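ABC transporter periplasmic peptide-binding protein (Pseudoalteromonas, PDB 4QFL) binds dipeptides such as Ala-Phe in the periplasm, probably to deliver them to an ABC transporter for uptake. Local coordinates at residues G293-N298 and Q311-A316; M374-M379 and H426-L431. All blocks are in the same frame, centred on the assembly; numbering follows the deposited sequence.

Interaction 1: G293-N298 and Q311-A316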
loop_
_atom_site.group_PDB
_atom_site.type_symbol
_atom_site.label_atom_id
_atom_site.label_comp_id
_atom_site.label_asym_id
_atom_site.label_seq_id
_atom_site.Cartn_x
_atom_site.Cartn_y
_atom_site.Cartn_z
ATOM N N GLY A 293 -9.383 0.532 7.647
ATOM C CA GLY A 293 -8.685 0.926 8.855
ATOM C C GLY A 293 -9.131 0.005 9.983
ATOM O O GLY A 293 -10.339 -0.197 10.204
ATOM N N TYR A 294 -8.156 -0.556 10.694
ATOM C CA TYR A 294 -8.401 -1.562 11.738
ATOM C C TYR A 294 -7.576 -1.329 13.015
ATOM O O TYR A 294 -6.619 -0.551 13.039
ATOM C CB TYR A 294 -8.132 -2.980 11.202
ATOM C CG TYR A 294 -6.744 -3.124 10.621
ATOM C CD1 TYR A 294 -5.619 -3.043 11.434
ATOM C CD2 TYR A 294 -6.553 -3.313 9.263
ATOM C CE1 TYR A 294 -4.343 -3.148 10.907
ATOM C CE2 TYR A 294 -5.283 -3.416 8.733
ATOM C CZ TYR A 294 -4.187 -3.326 9.558
ATOM O OH TYR A 294 -2.931 -3.430 9.034
ATOM N N TRP A 295 -7.971 -2.013 14.079
ATOM C CA TRP A 295 -7.180 -2.090 15.305
ATOM C C TRP A 295 -6.587 -3.496 15.375
ATOM O O TRP A 295 -7.308 -4.477 15.597
ATOM C CB TRP A 295 -8.091 -1.859 16.509
ATOM C CG TRP A 295 -7.421 -1.710 17.849
ATOM C CD1 TRP A 295 -6.146 -1.311 18.097
ATOM C CD2 TRP A 295 -8.028 -1.937 19.123
ATOM N NE1 TRP A 295 -5.918 -1.285 19.451
ATOM C CE2 TRP A 295 -7.059 -1.664 20.101
ATOM C CE3 TRP A 295 -9.299 -2.348 19.526
ATOM C CZ2 TRP A 295 -7.318 -1.783 21.462
ATOM C CZ3 TRP A 295 -9.559 -2.470 20.877
ATOM C CH2 TRP A 295 -8.569 -2.189 21.830
ATOM N N ALA A 296 -5.285 -3.599 15.160
ATOM C CA ALA A 296 -4.640 -4.902 15.161
ATOM C C ALA A 296 -4.070 -5.232 16.531
ATOM O O ALA A 296 -3.446 -4.390 17.159
ATOM C CB ALA A 296 -3.544 -4.948 14.113
ATOM N N PHE A 297 -4.292 -6.462 16.980
ATOM C CA PHE A 297 -3.679 -6.971 18.201
ATOM C C PHE A 297 -2.447 -7.825 17.910
ATOM O O PHE A 297 -2.424 -8.600 16.964
ATOM C CB PHE A 297 -4.688 -7.802 18.978
ATOM C CG PHE A 297 -5.918 -7.046 19.353
ATOM C CD1 PHE A 297 -5.898 -6.156 20.409
ATOM C CD2 PHE A 297 -7.094 -7.224 18.647
ATOM C CE1 PHE A 297 -7.028 -5.454 20.761
ATOM C CE2 PHE A 297 -8.231 -6.536 18.998
ATOM C CZ PHE A 297 -8.197 -5.649 20.059
ATOM N N ASN A 298 -1.420 -7.684 18.739
ATOM C CA ASN A 298 -0.271 -8.578 18.684
ATOM C C ASN A 298 -0.675 -9.913 19.311
ATOM O O ASN A 298 -0.534 -10.111 20.517
ATOM C CB ASN A 298 0.888 -7.937 19.445
ATOM C CG ASN A 298 2.189 -8.675 19.275
ATOM O OD1 ASN A 298 3.259 -8.116 19.505
ATOM N ND2 ASN A 298 2.112 -9.929 18.893
ATOM N N GLN A 311 -11.935 -10.098 22.333
ATOM C CA GLN A 311 -13.371 -9.839 22.284
ATOM C C GLN A 311 -13.785 -8.797 23.329
ATOM O O GLN A 311 -14.529 -7.864 23.031
ATOM C CB GLN A 311 -14.143 -11.138 22.488
ATOM C CG GLN A 311 -13.788 -12.201 21.473
ATOM C CD GLN A 311 -14.336 -13.571 21.825
ATOM O OE1 GLN A 311 -14.231 -14.507 21.035
ATOM N NE2 GLN A 311 -14.920 -13.695 23.014
ATOM N N ALA A 312 -13.292 -8.952 24.554
ATOM C CA ALA A 312 -13.581 -7.990 25.608
ATOM C C ALA A 312 -13.193 -6.550 25.226
ATOM O O ALA A 312 -13.970 -5.625 25.436
ATOM C CB ALA A 312 -12.913 -8.410 26.911
ATOM N N LEU A 313 -12.009 -6.359 24.656
ATOM C CA LEU A 313 -11.523 -5.016 24.348
ATOM C C LEU A 313 -12.342 -4.310 23.258
ATOM O O LEU A 313 -12.619 -3.112 23.343
ATOM C CB LEU A 313 -10.057 -5.064 23.917
ATOM C CG LEU A 313 -8.971 -5.390 24.943
ATOM C CD1 LEU A 313 -7.696 -5.820 24.235
ATOM C CD2 LEU A 313 -8.699 -4.207 25.855
ATOM N N VAL A 314 -12.694 -5.058 22.223
ATOM C CA VAL A 314 -13.449 -4.518 21.100
ATOM C C VAL A 314 -14.807 -3.949 21.524
ATOM O O VAL A 314 -15.221 -2.899 21.026
ATOM C CB VAL A 314 -13.663 -5.581 20.004
ATOM C CG1 VAL A 314 -14.708 -5.117 19.018
ATOM C CG2 VAL A 314 -12.348 -5.887 19.291
ATOM N N HIS A 315 -15.495 -4.641 22.436
ATOM C CA HIS A 315 -16.833 -4.226 22.870
ATOM C C HIS A 315 -16.828 -2.898 23.635
ATOM O O HIS A 315 -17.875 -2.285 23.838
ATOM C CB HIS A 315 -17.500 -5.321 23.715
ATOM C CG HIS A 315 -18.057 -6.460 22.913
ATOM N ND1 HIS A 315 -18.959 -6.282 21.886
ATOM C CD2 HIS A 315 -17.854 -7.797 23.002
ATOM C CE1 HIS A 315 -19.278 -7.455 21.369
ATOM N NE2 HIS A 315 -18.622 -8.391 22.029
ATOM N N ALA A 316 -15.649 -2.454 24.050
ATOM C CA ALA A 316 -15.522 -1.236 24.835
ATOM C C ALA A 316 -15.440 0.005 23.954
ATOM O O ALA A 316 -15.433 1.132 24.456
ATOM C CB ALA A 316 -14.302 -1.326 25.715
#

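Interaction 2: M374-M379 and H426-L431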
loop_
_atom_site.group_PDB
_atom_site.type_symbol
_atom_site.label_atom_id
_atom_site.label_comp_id
_atom_site.label_asym_id
_atom_site.label_seq_id
_atom_site.Cartn_x
_atom_site.Cartn_y
_atom_site.Cartn_z
ATOM N N MET A 374 -2.175 -1.569 28.556
ATOM C CA MET A 374 -1.781 -1.921 27.203
ATOM C C MET A 374 -1.360 -0.686 26.432
ATOM O O MET A 374 -1.710 0.441 26.799
ATOM C CB MET A 374 -2.928 -2.603 26.464
ATOM C CG MET A 374 -4.130 -1.707 26.217
ATOM S SD MET A 374 -5.418 -2.577 25.319
ATOM C CE MET A 374 -4.551 -3.000 23.803
ATOM N N SER A 375 -0.609 -0.905 25.357
ATOM C CA SER A 375 -0.295 0.162 24.429
ATOM C C SER A 375 -1.230 0.088 23.222
ATOM O O SER A 375 -1.709 -0.986 22.833
ATOM C CB SER A 375 1.180 0.132 23.999
ATOM O OG SER A 375 1.534 -1.082 23.338
ATOM N N ILE A 376 -1.523 1.258 22.676
ATOM C CA ILE A 376 -2.100 1.365 21.356
ATOM C C ILE A 376 -1.152 2.217 20.554
ATOM O O ILE A 376 -0.917 3.376 20.876
ATOM C CB ILE A 376 -3.462 2.042 21.370
ATOM C CG1 ILE A 376 -4.473 1.182 22.124
ATOM C CG2 ILE A 376 -3.935 2.312 19.940
ATOM C CD1 ILE A 376 -5.869 1.777 22.137
ATOM N N TRP A 377 -0.588 1.629 19.516
ATOM C CA TRP A 377 0.284 2.355 18.633
ATOM C C TRP A 377 -0.531 3.130 17.605
ATOM O O TRP A 377 -1.432 2.573 16.984
ATOM C CB TRP A 377 1.234 1.374 17.970
ATOM C CG TRP A 377 2.310 0.940 18.904
ATOM C CD1 TRP A 377 2.156 0.415 20.155
ATOM C CD2 TRP A 377 3.715 0.987 18.658
ATOM N NE1 TRP A 377 3.387 0.137 20.709
ATOM C CE2 TRP A 377 4.358 0.482 19.806
ATOM C CE3 TRP A 377 4.491 1.402 17.571
ATOM C CZ2 TRP A 377 5.739 0.383 19.894
ATOM C CZ3 TRP A 377 5.850 1.311 17.666
ATOM C CH2 TRP A 377 6.467 0.804 18.818
ATOM N N ALA A 378 -0.212 4.415 17.445
ATOM C CA ALA A 378 -0.966 5.318 16.576
ATOM C C ALA A 378 -0.092 5.941 15.494
ATOM O O ALA A 378 0.965 6.498 15.788
ATOM C CB ALA A 378 -1.635 6.418 17.396
ATOM N N MET A 379 -0.552 5.857 14.243
ATOM C CA MET A 379 0.139 6.455 13.099
ATOM C C MET A 379 0.284 7.970 13.256
ATOM O O MET A 379 -0.634 8.635 13.744
ATOM C CB MET A 379 -0.608 6.125 11.801
ATOM C CG MET A 379 -0.811 4.641 11.609
ATOM S SD MET A 379 -1.796 4.204 10.160
ATOM C CE MET A 379 -3.431 4.605 10.762
ATOM N N HIS A 426 4.655 -3.832 19.502
ATOM C CA HIS A 426 3.408 -3.284 20.026
ATOM C C HIS A 426 2.546 -4.308 20.719
ATOM O O HIS A 426 2.692 -5.502 20.488
ATOM C CB HIS A 426 2.593 -2.677 18.882
ATOM C CG HIS A 426 2.208 -3.664 17.824
ATOM N ND1 HIS A 426 3.130 -4.230 16.966
ATOM C CD2 HIS A 426 1.007 -4.181 17.476
ATOM C CE1 HIS A 426 2.511 -5.052 16.140
ATOM N NE2 HIS A 426 1.222 -5.041 16.427
ATOM N N ASP A 427 1.634 -3.826 21.563
ATOM C CA ASP A 427 0.533 -4.641 22.081
ATOM C C ASP A 427 -0.570 -4.636 21.044
ATOM O O ASP A 427 -1.141 -5.670 20.709
ATOM C CB ASP A 427 -0.076 -4.032 23.351
ATOM C CG ASP A 427 0.775 -4.234 24.576
ATOM O OD1 ASP A 427 1.703 -5.066 24.549
ATOM O OD2 ASP A 427 0.495 -3.546 25.579
ATOM N N SER A 428 -0.881 -3.433 20.572
ATOM C CA SER A 428 -1.921 -3.217 19.575
ATOM C C SER A 428 -1.571 -1.972 18.788
ATOM O O SER A 428 -0.798 -1.134 19.250
ATOM C CB SER A 428 -3.293 -3.056 20.230
ATOM O OG SER A 428 -3.440 -1.774 20.809
ATOM N N VAL A 429 -2.143 -1.856 17.596
ATOM C CA VAL A 429 -1.834 -0.747 16.709
ATOM C C VAL A 429 -3.036 -0.388 15.857
ATOM O O VAL A 429 -3.820 -1.256 15.456
ATOM C CB VAL A 429 -0.659 -1.082 15.771
ATOM C CG1 VAL A 429 -0.953 -2.361 15.012
ATOM C CG2 VAL A 429 -0.389 0.069 14.807
ATOM N N LEU A 430 -3.157 0.905 15.589
ATOM C CA LEU A 430 -4.120 1.419 14.641
ATOM C C LEU A 430 -3.404 1.520 13.311
ATOM O O LEU A 430 -2.492 2.315 13.152
ATOM C CB LEU A 430 -4.603 2.805 15.068
ATOM C CG LEU A 430 -5.374 2.854 16.383
ATOM C CD1 LEU A 430 -5.654 4.293 16.787
ATOM C CD2 LEU A 430 -6.652 2.040 16.283
ATOM N N LEU A 431 -3.818 0.694 12.365
ATOM C CA LEU A 431 -3.224 0.695 11.043
ATOM C C LEU A 431 -4.315 0.395 10.019
ATOM O O LEU A 431 -5.485 0.640 10.260
ATOM C CB LEU A 431 -2.110 -0.351 10.952
ATOM C CG LEU A 431 -0.719 0.210 10.652
ATOM C CD1 LEU A 431 0.389 -0.786 10.961
ATOM C CD2 LEU A 431 -0.632 0.706 9.221
#

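Interaction 1: G293-N298 and Q311-A316
Trp295 and Phe297 reach from strand 293-297 toward Leu313 and Val314 on the helix, two large aromatic groups against two branched aliphatic ones. One face of the Trp295 indole carries Phe297, whose CE1 stands 3.6 Å above the indole plane and is displaced toward its rim. At the indole edge, in plane, lies Leu313 O, 4.0 Å from Trp295 CZ3. Leu313 CB comes in obliquely to the six-membered ring, 3.9 Å from Trp295 CH2, and the two side chains run roughly perpendicular to each other. The Phe297 ring meets Val314 CG2 at its edge, with Phe297 CE2 4.2 Å from that methyl, while Leu313 CD1 approaches Phe297 CE1 obliquely at 3.6 Å.

Two residues apart on one strand, both aromatic side chains start out on the helix side; Trp295 CG lies beside its carbonyl carbon (chi1 -172°) and Phe297 CG beside its backbone N (chi1 -59°), which brings CE1 of Phe297 over the indole. This is a helix laid against one side of a β-strand in an α/β region of a periplasmic solute-binding protein. Strand 291-297 runs antiparallel to both of its neighbours, 428-434 and 500-513, and Ala296, on its other side, rests on Pro459. With the CA atoms of Trp295 and Val314 8.9 Å apart, long apolar side chains suit the gap, and no hydrogen bond crosses it. The indole nitrogen of Trp295 has a weak hydrogen bond to Ser428 OG. Val314 also packs on Pro352 and on Tyr501 of strand 500-513.

Interaction 2: M374-M379 and H426-L431
Asp427 leans across to Ser375. Its CB lies 3.4 Å from Ser375 OG; CG stays beside that hydroxyl; OD2 accepts Ser375 N at 2.9 Å, met on its anti side and 26° out of the carboxylate plane, and also lies 3.2 Å from Met374 CA; OD1 turns to a salt bridge with Arg301. With its two oxygens, the carboxylate serves a backbone N-H and the Arg301 guanidinium together. Ser375 OG in turn accepts Asp427 N at 3.3 Å. Next along, Ser428 OG donates to Ser375 O at 2.8 Å, in the carbonyl plane on a lone pair.

Beyond these side-chain bonds the strands pair in parallel, with Trp377 N bound to Ser428 O and Leu430 N to Trp377 O, each 2.8 Å. His426 CB sits over the Trp377 five-membered ring, 3.4 Å from its centroid, and the imidazole presents its edge to that face in a T-shaped pair; His426 NE2 is held by Pro459 O. Met379 SD packs on Leu431 CD2, and Leu431 also touches the bound phenylalanine. Strand 373-378 lies between parallel strands 406-410 and 428-434, with helix 414-422 packed on Trp377, Val429 and Met379.

Overall arrangement
From the N terminus, interaction 1 closes first: strand 291-297 is followed by a short connection into helix 307-314, which folds back against it. The chain then travels through helix 356-363 to strand 373-378, and a longer excursion through helix 389-401, strand 406-410 and helix 414-422 returns it beside that strand, closing interaction 2. The two loops come in series, neither nesting nor crossing. In space they join through strand 428-434, which has 373-378 on one edge, running parallel, and 291-297 on the other, antiparallel; Ala296 N and Val429 O, 2.8 Å apart, probably hydrogen-bond there. Helix 307-314 is thereby linked, through strand 291-297, to the strand carrying the pocket-lining Leu431.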